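Local coordinates for protein sensory rhodopsin transducer (Thermotoga maritima, PDB 1NC7) that binds metal ions and belongs to the sensory rhodopsin transducer family, so it may relay a signal as its Anabaena relative is thought to, at residues Tyr43-Glu48 and Arg89-Gly94; Ile36-Arg41 and Pro96-Tyr101. One frame throughout, in Å; residues are numbered along the deposited sequence.

Interaction 1. Residues Tyr43-Glu48 and Arg89-Gly94; sequences YLVSHE and RLDKLG
R89 lays its guanidinium flat over one face of the H47 imidazole, the two planes 19° apart and their centres separated by 3.7 Å, a stack that illustrates how a planar cation can be held from several directions at once. The overlap is offset: R89 NE lies 3.4 Å from H47 CG, near the ring's rim. Bends at chi2 and chi3 (-73° and -68°) fold the arginine chain back over the histidine. D91 fixes the rotation of the guanidinium, meeting it side-on, D91 OD1 taking R89 NE at 2.7 Å and D91 OD2 taking R89 NH2 at 2.9 Å, each oxygen on its syn side. The methylene of K92 CE lies over the opposite face, while V45 CG2 touches R89 NH2 at the edge. The imidazole is steered as well, since H47 ND1 donates an almost straight bond of 2.8 Å to V45 O, lying in both the ring plane and the carbonyl plane. A water accepts from V45 N and R89 NH2, linking the two segments. A leucine in place of R89 would probably leave the D91 carboxylate without its mate and the H47 face without its flat cover. Beyond the stack, L90 N donates to E48 O at 3.0 Å, and L90 CD1 packs against E48 CB. The E48 carboxylate itself turns to R117, in a salt bridge. The contact thus joins the start of strand 47-54 to the turn that leaves its sheet neighbour, strand 84-89, with L118 of strand 110-121 touching H47 and I103 of strand 101-107 touching L90.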
ATOM      1  N   TYR D  43      -1.653  16.492 -21.132  1.00 29.98           N
ATOM      2  CA  TYR D  43      -3.052  16.086 -21.031  1.00 31.69           C
ATOM      3  C   TYR D  43      -3.442  15.703 -19.607  1.00 29.50           C
ATOM      4  O   TYR D  43      -4.626  15.657 -19.271  1.00 28.30           O
ATOM      5  CB  TYR D  43      -3.322  14.888 -21.949  1.00 37.24           C
ATOM      6  CG  TYR D  43      -3.284  15.185 -23.434  1.00 43.90           C
ATOM      7  CD1 TYR D  43      -3.400  14.152 -24.365  1.00 46.98           C
ATOM      8  CD2 TYR D  43      -3.158  16.490 -23.911  1.00 46.88           C
ATOM      9  CE1 TYR D  43      -3.394  14.411 -25.733  1.00 49.68           C
ATOM     10  CE2 TYR D  43      -3.151  16.759 -25.279  1.00 49.58           C
ATOM     11  CZ  TYR D  43      -3.271  15.714 -26.182  1.00 50.09           C
ATOM     12  OH  TYR D  43      -3.276  15.969 -27.535  1.00 51.76           O
ATOM     13  N   LEU D  44      -2.443  15.434 -18.773  1.00 24.36           N
ATOM     14  CA  LEU D  44      -2.689  15.018 -17.398  1.00 20.57           C
ATOM     15  C   LEU D  44      -2.768  16.128 -16.359  1.00 17.30           C
ATOM     16  O   LEU D  44      -2.086  17.147 -16.449  1.00 17.01           O
ATOM     17  CB  LEU D  44      -1.613  14.022 -16.953  1.00 22.59           C
ATOM     18  CG  LEU D  44      -1.459  12.713 -17.727  1.00 25.22           C
ATOM     19  CD1 LEU D  44      -0.303  11.922 -17.136  1.00 25.25           C
ATOM     20  CD2 LEU D  44      -2.747  11.909 -17.656  1.00 25.98           C
ATOM     21  N   VAL D  45      -3.616  15.906 -15.364  1.00 14.74           N
ATOM     22  CA  VAL D  45      -3.778  16.832 -14.256  1.00 12.71           C
ATOM     23  C   VAL D  45      -3.647  15.964 -13.011  1.00 10.40           C
ATOM     24  O   VAL D  45      -3.983  14.779 -13.040  1.00  9.77           O
ATOM     25  CB  VAL D  45      -5.170  17.510 -14.259  1.00 14.54           C
ATOM     26  CG1 VAL D  45      -5.338  18.360 -15.512  1.00 15.08           C
ATOM     27  CG2 VAL D  45      -6.263  16.457 -14.181  1.00 16.44           C
ATOM     28  N   SER D  46      -3.125  16.535 -11.934  1.00  7.86           N
ATOM     29  CA  SER D  46      -2.982  15.790 -10.689  1.00  6.62           C
ATOM     30  C   SER D  46      -4.376  15.372 -10.244  1.00  7.34           C
ATOM     31  O   SER D  46      -5.344  16.109 -10.423  1.00  7.40           O
ATOM     32  CB  SER D  46      -2.333  16.664  -9.617  1.00  7.56           C
ATOM     33  OG  SER D  46      -0.997  16.977  -9.963  1.00  7.00           O
ATOM     34  N   HIS D  47      -4.483  14.186  -9.661  1.00  5.92           N
ATOM     35  CA  HIS D  47      -5.785  13.710  -9.226  1.00  6.20           C
ATOM     36  C   HIS D  47      -5.661  12.490  -8.341  1.00  5.47           C
ATOM     37  O   HIS D  47      -4.567  12.011  -8.055  1.00  6.48           O
ATOM     38  CB  HIS D  47      -6.640  13.329 -10.439  1.00  7.25           C
ATOM     39  CG  HIS D  47      -6.092  12.175 -11.225  1.00  9.97           C
ATOM     40  ND1 HIS D  47      -5.146  12.331 -12.214  1.00  9.29           N
ATOM     41  CD2 HIS D  47      -6.333  10.845 -11.142  1.00 10.62           C
ATOM     42  CE1 HIS D  47      -4.826  11.147 -12.707  1.00 12.16           C
ATOM     43  NE2 HIS D  47      -5.531  10.228 -12.073  1.00 11.24           N
ATOM     44  N   GLU D  48      -6.812  12.011  -7.893  1.00  6.54           N
ATOM     45  CA  GLU D  48      -6.883  10.798  -7.102  1.00  6.18           C
ATOM     46  C   GLU D  48      -7.973   9.993  -7.769  1.00  5.61           C
ATOM     47  O   GLU D  48      -8.955  10.553  -8.260  1.00  6.45           O
ATOM     48  CB  GLU D  48      -7.265  11.074  -5.648  1.00  7.53           C
ATOM     49  CG  GLU D  48      -6.167  11.736  -4.845  1.00 11.91           C
ATOM     50  CD  GLU D  48      -6.347  11.556  -3.353  1.00 14.36           C
ATOM     51  OE1 GLU D  48      -7.490  11.687  -2.871  1.00 17.87           O
ATOM     52  OE2 GLU D  48      -5.343  11.286  -2.659  1.00 12.29           O
ATOM     53  N   ARG D  89     -12.809   9.431 -10.699  1.00  6.11           N
ATOM     54  CA  ARG D  89     -11.919  10.588 -10.634  1.00  6.10           C
ATOM     55  C   ARG D  89     -12.438  11.562  -9.584  1.00  6.29           C
ATOM     56  O   ARG D  89     -13.439  12.247  -9.793  1.00  7.58           O
ATOM     57  CB  ARG D  89     -11.844  11.268 -12.003  1.00  7.53           C
ATOM     58  CG  ARG D  89     -10.984  10.519 -13.011  1.00  8.98           C
ATOM     59  CD  ARG D  89      -9.510  10.674 -12.663  1.00 11.46           C
ATOM     60  NE  ARG D  89      -9.058  12.049 -12.859  1.00 13.53           N
ATOM     61  CZ  ARG D  89      -8.431  12.485 -13.947  1.00 15.77           C
ATOM     62  NH1 ARG D  89      -8.171  11.654 -14.948  1.00 17.27           N
ATOM     63  NH2 ARG D  89      -8.074  13.760 -14.041  1.00 17.14           N
ATOM     64  N   LEU D  90     -11.743  11.622  -8.454  1.00  6.15           N
ATOM     65  CA  LEU D  90     -12.144  12.482  -7.349  1.00  7.01           C
ATOM     66  C   LEU D  90     -11.934  13.971  -7.594  1.00  8.84           C
ATOM     67  O   LEU D  90     -12.498  14.801  -6.882  1.00 11.30           O
ATOM     68  CB  LEU D  90     -11.415  12.054  -6.072  1.00  6.91           C
ATOM     69  CG  LEU D  90     -11.606  10.584  -5.676  1.00  6.99           C
ATOM     70  CD1 LEU D  90     -10.922  10.320  -4.344  1.00  6.62           C
ATOM     71  CD2 LEU D  90     -13.085  10.255  -5.574  1.00  7.94           C
ATOM     72  N   ASP D  91     -11.129  14.306  -8.596  1.00  7.95           N
ATOM     73  CA  ASP D  91     -10.860  15.704  -8.934  1.00 10.52           C
ATOM     74  C   ASP D  91     -11.991  16.325  -9.752  1.00 11.41           C
ATOM     75  O   ASP D  91     -11.957  17.516 -10.063  1.00 12.39           O
ATOM     76  CB  ASP D  91      -9.548  15.817  -9.719  1.00 11.26           C
ATOM     77  CG  ASP D  91      -9.569  15.018 -11.008  1.00 11.97           C
ATOM     78  OD1 ASP D  91      -9.927  13.823 -10.961  1.00 11.65           O
ATOM     79  OD2 ASP D  91      -9.219  15.578 -12.068  1.00 14.95           O
ATOM     80  N   LYS D  92     -12.989  15.519 -10.096  1.00 10.87           N
ATOM     81  CA  LYS D  92     -14.120  16.000 -10.887  1.00 12.75           C
ATOM     82  C   LYS D  92     -15.413  16.029 -10.078  1.00 13.53           C
ATOM     83  O   LYS D  92     -16.505  15.963 -10.645  1.00 14.48           O
ATOM     84  CB  LYS D  92     -14.306  15.105 -12.115  1.00 13.29           C
ATOM     85  CG  LYS D  92     -13.073  15.011 -13.000  1.00 16.60           C
ATOM     86  CD  LYS D  92     -13.309  14.071 -14.169  1.00 19.48           C
ATOM     87  CE  LYS D  92     -12.086  13.985 -15.068  1.00 21.74           C
ATOM     88  NZ  LYS D  92     -12.302  13.043 -16.202  1.00 23.33           N
ATOM     89  N   LEU D  93     -15.290  16.147  -8.760  1.00 13.25           N
ATOM     90  CA  LEU D  93     -16.458  16.154  -7.883  1.00 13.69           C
ATOM     91  C   LEU D  93     -16.714  17.471  -7.153  1.00 13.62           C
ATOM     92  O   LEU D  93     -17.581  17.540  -6.282  1.00 14.59           O
ATOM     93  CB  LEU D  93     -16.335  15.032  -6.848  1.00 14.14           C
ATOM     94  CG  LEU D  93     -16.191  13.599  -7.366  1.00 14.76           C
ATOM     95  CD1 LEU D  93     -16.060  12.645  -6.186  1.00 15.44           C
ATOM     96  CD2 LEU D  93     -17.392  13.233  -8.219  1.00 16.21           C
ATOM     97  N   GLY D  94     -15.966  18.514  -7.498  1.00 13.72           N
ATOM     98  CA  GLY D  94     -16.167  19.794  -6.841  1.00 15.50           C
ATOM     99  C   GLY D  94     -15.441  19.914  -5.515  1.00 16.41           C
ATOM    100  O   GLY D  94     -15.628  20.886  -4.781  1.00 16.60           O
TER
HETATM  101  O   HOH W   1      -5.480  13.602 -15.959  1.00 31.86           O

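Interaction 2. Residues Ile36-Arg41 and Pro96-Tyr101. With FMT (formic acid), chain P.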
ATOM      1  N   ILE D  36      -6.190  16.373  -3.379  1.00  7.43           N
ATOM      2  CA  ILE D  36      -6.124  16.597  -4.817  1.00  8.56           C
ATOM      3  C   ILE D  36      -5.082  17.679  -5.093  1.00  8.47           C
ATOM      4  O   ILE D  36      -5.318  18.851  -4.811  1.00  7.92           O
ATOM      5  CB  ILE D  36      -7.479  17.086  -5.385  1.00  9.10           C
ATOM      6  CG1 ILE D  36      -8.577  16.059  -5.096  1.00 11.96           C
ATOM      7  CG2 ILE D  36      -7.348  17.353  -6.881  1.00  9.93           C
ATOM      8  CD1 ILE D  36      -8.333  14.698  -5.708  1.00 12.59           C
ATOM      9  N   PRO D  37      -3.906  17.298  -5.625  1.00  7.52           N
ATOM     10  CA  PRO D  37      -2.851  18.276  -5.925  1.00  8.70           C
ATOM     11  C   PRO D  37      -3.321  19.190  -7.062  1.00 10.58           C
ATOM     12  O   PRO D  37      -4.255  18.847  -7.777  1.00 10.32           O
ATOM     13  CB  PRO D  37      -1.670  17.396  -6.342  1.00  9.21           C
ATOM     14  CG  PRO D  37      -1.942  16.089  -5.645  1.00  9.65           C
ATOM     15  CD  PRO D  37      -3.423  15.927  -5.850  1.00  7.91           C
ATOM     16  N   ASN D  38      -2.664  20.332  -7.249  1.00 13.09           N
ATOM     17  CA  ASN D  38      -3.084  21.270  -8.294  1.00 17.18           C
ATOM     18  C   ASN D  38      -2.219  21.361  -9.551  1.00 18.33           C
ATOM     19  O   ASN D  38      -2.484  22.190 -10.421  1.00 19.74           O
ATOM     20  CB  ASN D  38      -3.223  22.674  -7.699  1.00 22.97           C
ATOM     21  CG  ASN D  38      -1.888  23.264  -7.286  1.00 26.32           C
ATOM     22  OD1 ASN D  38      -0.984  23.415  -8.107  1.00 31.22           O
ATOM     23  ND2 ASN D  38      -1.760  23.602  -6.009  1.00 30.57           N
ATOM     24  N   GLY D  39      -1.195  20.522  -9.659  1.00 17.24           N
ATOM     25  CA  GLY D  39      -0.334  20.584 -10.831  1.00 15.17           C
ATOM     26  C   GLY D  39      -0.841  19.842 -12.054  1.00 15.13           C
ATOM     27  O   GLY D  39      -1.777  19.047 -11.971  1.00 15.24           O
ATOM     28  N   LYS D  40      -0.224  20.110 -13.201  1.00 14.25           N
ATOM     29  CA  LYS D  40      -0.603  19.452 -14.442  1.00 15.71           C
ATOM     30  C   LYS D  40       0.585  19.336 -15.393  1.00 15.57           C
ATOM     31  O   LYS D  40       1.603  20.006 -15.216  1.00 15.15           O
ATOM     32  CB  LYS D  40      -1.740  20.221 -15.121  1.00 20.43           C
ATOM     33  CG  LYS D  40      -1.425  21.678 -15.409  1.00 25.18           C
ATOM     34  CD  LYS D  40      -2.627  22.391 -16.009  1.00 28.09           C
ATOM     35  CE  LYS D  40      -2.325  23.858 -16.269  1.00 29.54           C
ATOM     36  NZ  LYS D  40      -1.189  24.028 -17.215  1.00 31.32           N
ATOM     37  N   ARG D  41       0.453  18.463 -16.386  1.00 14.99           N
ATOM     38  CA  ARG D  41       1.486  18.258 -17.394  1.00 17.83           C
ATOM     39  C   ARG D  41       0.836  17.679 -18.643  1.00 19.58           C
ATOM     40  O   ARG D  41       0.343  16.549 -18.628  1.00 19.92           O
ATOM     41  CB  ARG D  41       2.568  17.292 -16.904  1.00 17.28           C
ATOM     42  CG  ARG D  41       3.629  17.027 -17.969  1.00 18.36           C
ATOM     43  CD  ARG D  41       4.593  15.920 -17.590  1.00 17.59           C
ATOM     44  NE  ARG D  41       5.423  16.272 -16.445  1.00 16.97           N
ATOM     45  CZ  ARG D  41       6.512  15.604 -16.081  1.00 15.63           C
ATOM     46  NH1 ARG D  41       6.908  14.545 -16.774  1.00 16.63           N
ATOM     47  NH2 ARG D  41       7.207  15.995 -15.023  1.00 16.79           N
ATOM     48  N   PRO D  96     -12.539  20.840  -3.106  1.00 16.10           N
ATOM     49  CA  PRO D  96     -11.477  21.841  -3.226  1.00 15.88           C
ATOM     50  C   PRO D  96     -10.113  21.191  -3.432  1.00 15.68           C
ATOM     51  O   PRO D  96      -9.802  20.175  -2.807  1.00 15.63           O
ATOM     52  CB  PRO D  96     -11.557  22.589  -1.898  1.00 16.50           C
ATOM     53  CG  PRO D  96     -13.006  22.491  -1.544  1.00 16.10           C
ATOM     54  CD  PRO D  96     -13.320  21.049  -1.874  1.00 16.36           C
ATOM     55  N   LYS D  97      -9.308  21.770  -4.315  1.00 14.67           N
ATOM     56  CA  LYS D  97      -7.974  21.245  -4.564  1.00 14.58           C
ATOM     57  C   LYS D  97      -7.078  21.674  -3.407  1.00 13.55           C
ATOM     58  O   LYS D  97      -7.348  22.676  -2.738  1.00 11.76           O
ATOM     59  CB  LYS D  97      -7.410  21.799  -5.874  1.00 16.88           C
ATOM     60  CG  LYS D  97      -8.231  21.464  -7.105  1.00 21.23           C
ATOM     61  CD  LYS D  97      -7.604  22.065  -8.355  1.00 24.94           C
ATOM     62  CE  LYS D  97      -8.478  21.834  -9.578  1.00 27.33           C
ATOM     63  NZ  LYS D  97      -7.881  22.408 -10.821  1.00 29.55           N
ATOM     64  N   CYS D  98      -6.024  20.904  -3.170  1.00 11.25           N
ATOM     65  CA  CYS D  98      -5.070  21.199  -2.108  1.00 11.66           C
ATOM     66  C   CYS D  98      -5.717  21.351  -0.739  1.00 10.87           C
ATOM     67  O   CYS D  98      -5.332  22.211   0.057  1.00 11.93           O
ATOM     68  CB  CYS D  98      -4.282  22.458  -2.463  1.00 14.06           C
ATOM     69  SG  CYS D  98      -3.396  22.296  -4.023  1.00 17.53           S
ATOM     70  N   LYS D  99      -6.701  20.501  -0.471  1.00  9.57           N
ATOM     71  CA  LYS D  99      -7.404  20.504   0.801  1.00  8.59           C
ATOM     72  C   LYS D  99      -7.441  19.066   1.305  1.00  9.35           C
ATOM     73  O   LYS D  99      -8.092  18.209   0.710  1.00  9.76           O
ATOM     74  CB  LYS D  99      -8.831  21.034   0.625  1.00  9.88           C
ATOM     75  CG  LYS D  99      -9.605  21.157   1.930  1.00  9.21           C
ATOM     76  CD  LYS D  99     -10.982  21.766   1.705  1.00 10.21           C
ATOM     77  CE  LYS D  99     -11.687  22.018   3.032  1.00 11.34           C
ATOM     78  NZ  LYS D  99     -13.015  22.663   2.852  1.00 14.99           N
ATOM     79  N   PRO D 100      -6.734  18.783   2.404  1.00  8.51           N
ATOM     80  CA  PRO D 100      -6.720  17.420   2.943  1.00  8.07           C
ATOM     81  C   PRO D 100      -8.103  16.907   3.319  1.00  7.01           C
ATOM     82  O   PRO D 100      -8.943  17.658   3.808  1.00  7.53           O
ATOM     83  CB  PRO D 100      -5.794  17.536   4.152  1.00  9.45           C
ATOM     84  CG  PRO D 100      -5.971  18.956   4.587  1.00 13.29           C
ATOM     85  CD  PRO D 100      -5.972  19.699   3.273  1.00 10.02           C
ATOM     86  N   TYR D 101      -8.333  15.623   3.075  1.00  5.54           N
ATOM     87  CA  TYR D 101      -9.606  15.005   3.407  1.00  3.50           C
ATOM     88  C   TYR D 101      -9.409  13.510   3.614  1.00  4.10           C
ATOM     89  O   TYR D 101      -8.298  12.992   3.457  1.00  4.52           O
ATOM     90  CB  TYR D 101     -10.637  15.272   2.296  1.00  4.23           C
ATOM     91  CG  TYR D 101     -10.298  14.697   0.931  1.00  5.21           C
ATOM     92  CD1 TYR D 101     -10.581  13.368   0.619  1.00  7.04           C
ATOM     93  CD2 TYR D 101      -9.705  15.488  -0.050  1.00  6.73           C
ATOM     94  CE1 TYR D 101     -10.284  12.842  -0.643  1.00  8.14           C
ATOM     95  CE2 TYR D 101      -9.403  14.972  -1.310  1.00  8.37           C
ATOM     96  CZ  TYR D 101      -9.695  13.655  -1.598  1.00  8.03           C
ATOM     97  OH  TYR D 101      -9.394  13.153  -2.845  1.00 11.50           O
TER
HETATM   98  C   FMT P1304       9.238  13.535 -13.097  1.00 28.93           C
HETATM   99  O1  FMT P1304      10.262  12.982 -12.644  1.00 28.32           O
HETATM  100  O2  FMT P1304       9.251  14.263 -14.111  1.00 27.92           O
HETATM  101  O   HOH W   2      -7.909  18.263  -2.029  1.00  7.29           O
HETATM  102  O   HOH W   3      -5.484  23.331 -10.101  1.00 42.61           O
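The joint between I36 and C98 is unusual in that C98 takes up a left-handed backbone conformation (phi 55°, psi 39°), one seldom adopted by residues other than glycine or asparagine, and from it gives its N-H to I36 O in a short bond of 2.7 Å. The bond is fairly straight. A water makes a second bridge beside it: it accepts from I36 N and K99 N and donates to P96 O at 2.8 Å, so both peptide groups of I36 are tied to the 96-101 loop. Beside these polar links I36 meets Y101 obliquely. Its CD1 reaches the phenol oxygen, 3.4 Å from Y101 OH, while CG1 sits at the ring edge, 4.0 Å from Y101 CE2. I36 CG1 stands anti to the carbonyl carbon (chi1 -59°), which turns this branch to the tyrosine and leaves CG2 to approach K97 CG at 4.2 Å. The extended K97 chain carries NZ to another water, which donates to N38 O. At the far end R41 NH2 donates to O2 of a bound formic acid molecule, probably from the crystallisation liquor, and R41 NH1 bonds N123 O of a third subunit. The arrangement is a loop-to-loop junction at one end of the antiparallel sheet: the connections following strand 28-34 and preceding strand 101-107, inner strands and neighbours in that sheet, are laced together just beyond the strands.

Overall arrangement
Interactions 1 and 2 lie with their centres about 8 Å apart, on the same side of the chain's centre, and touch directly. Along the chain they are nested: 36-41 comes first, then 43-48, then 89-94 and finally 96-101, so interaction 2 closes a loop that encloses interaction 1. The first two segments form a small hairpin of strands 40-41 and 44-45, and S46 N lies 2.9 Å from G39 O; the last two belong to one long connection between strands 84-89 and 101-107. Together they illustrate how segments far apart in sequence are brought together when one long-range contact is nested within another, here packing the hairpin and this connection at one end of the eight-stranded antiparallel sheet.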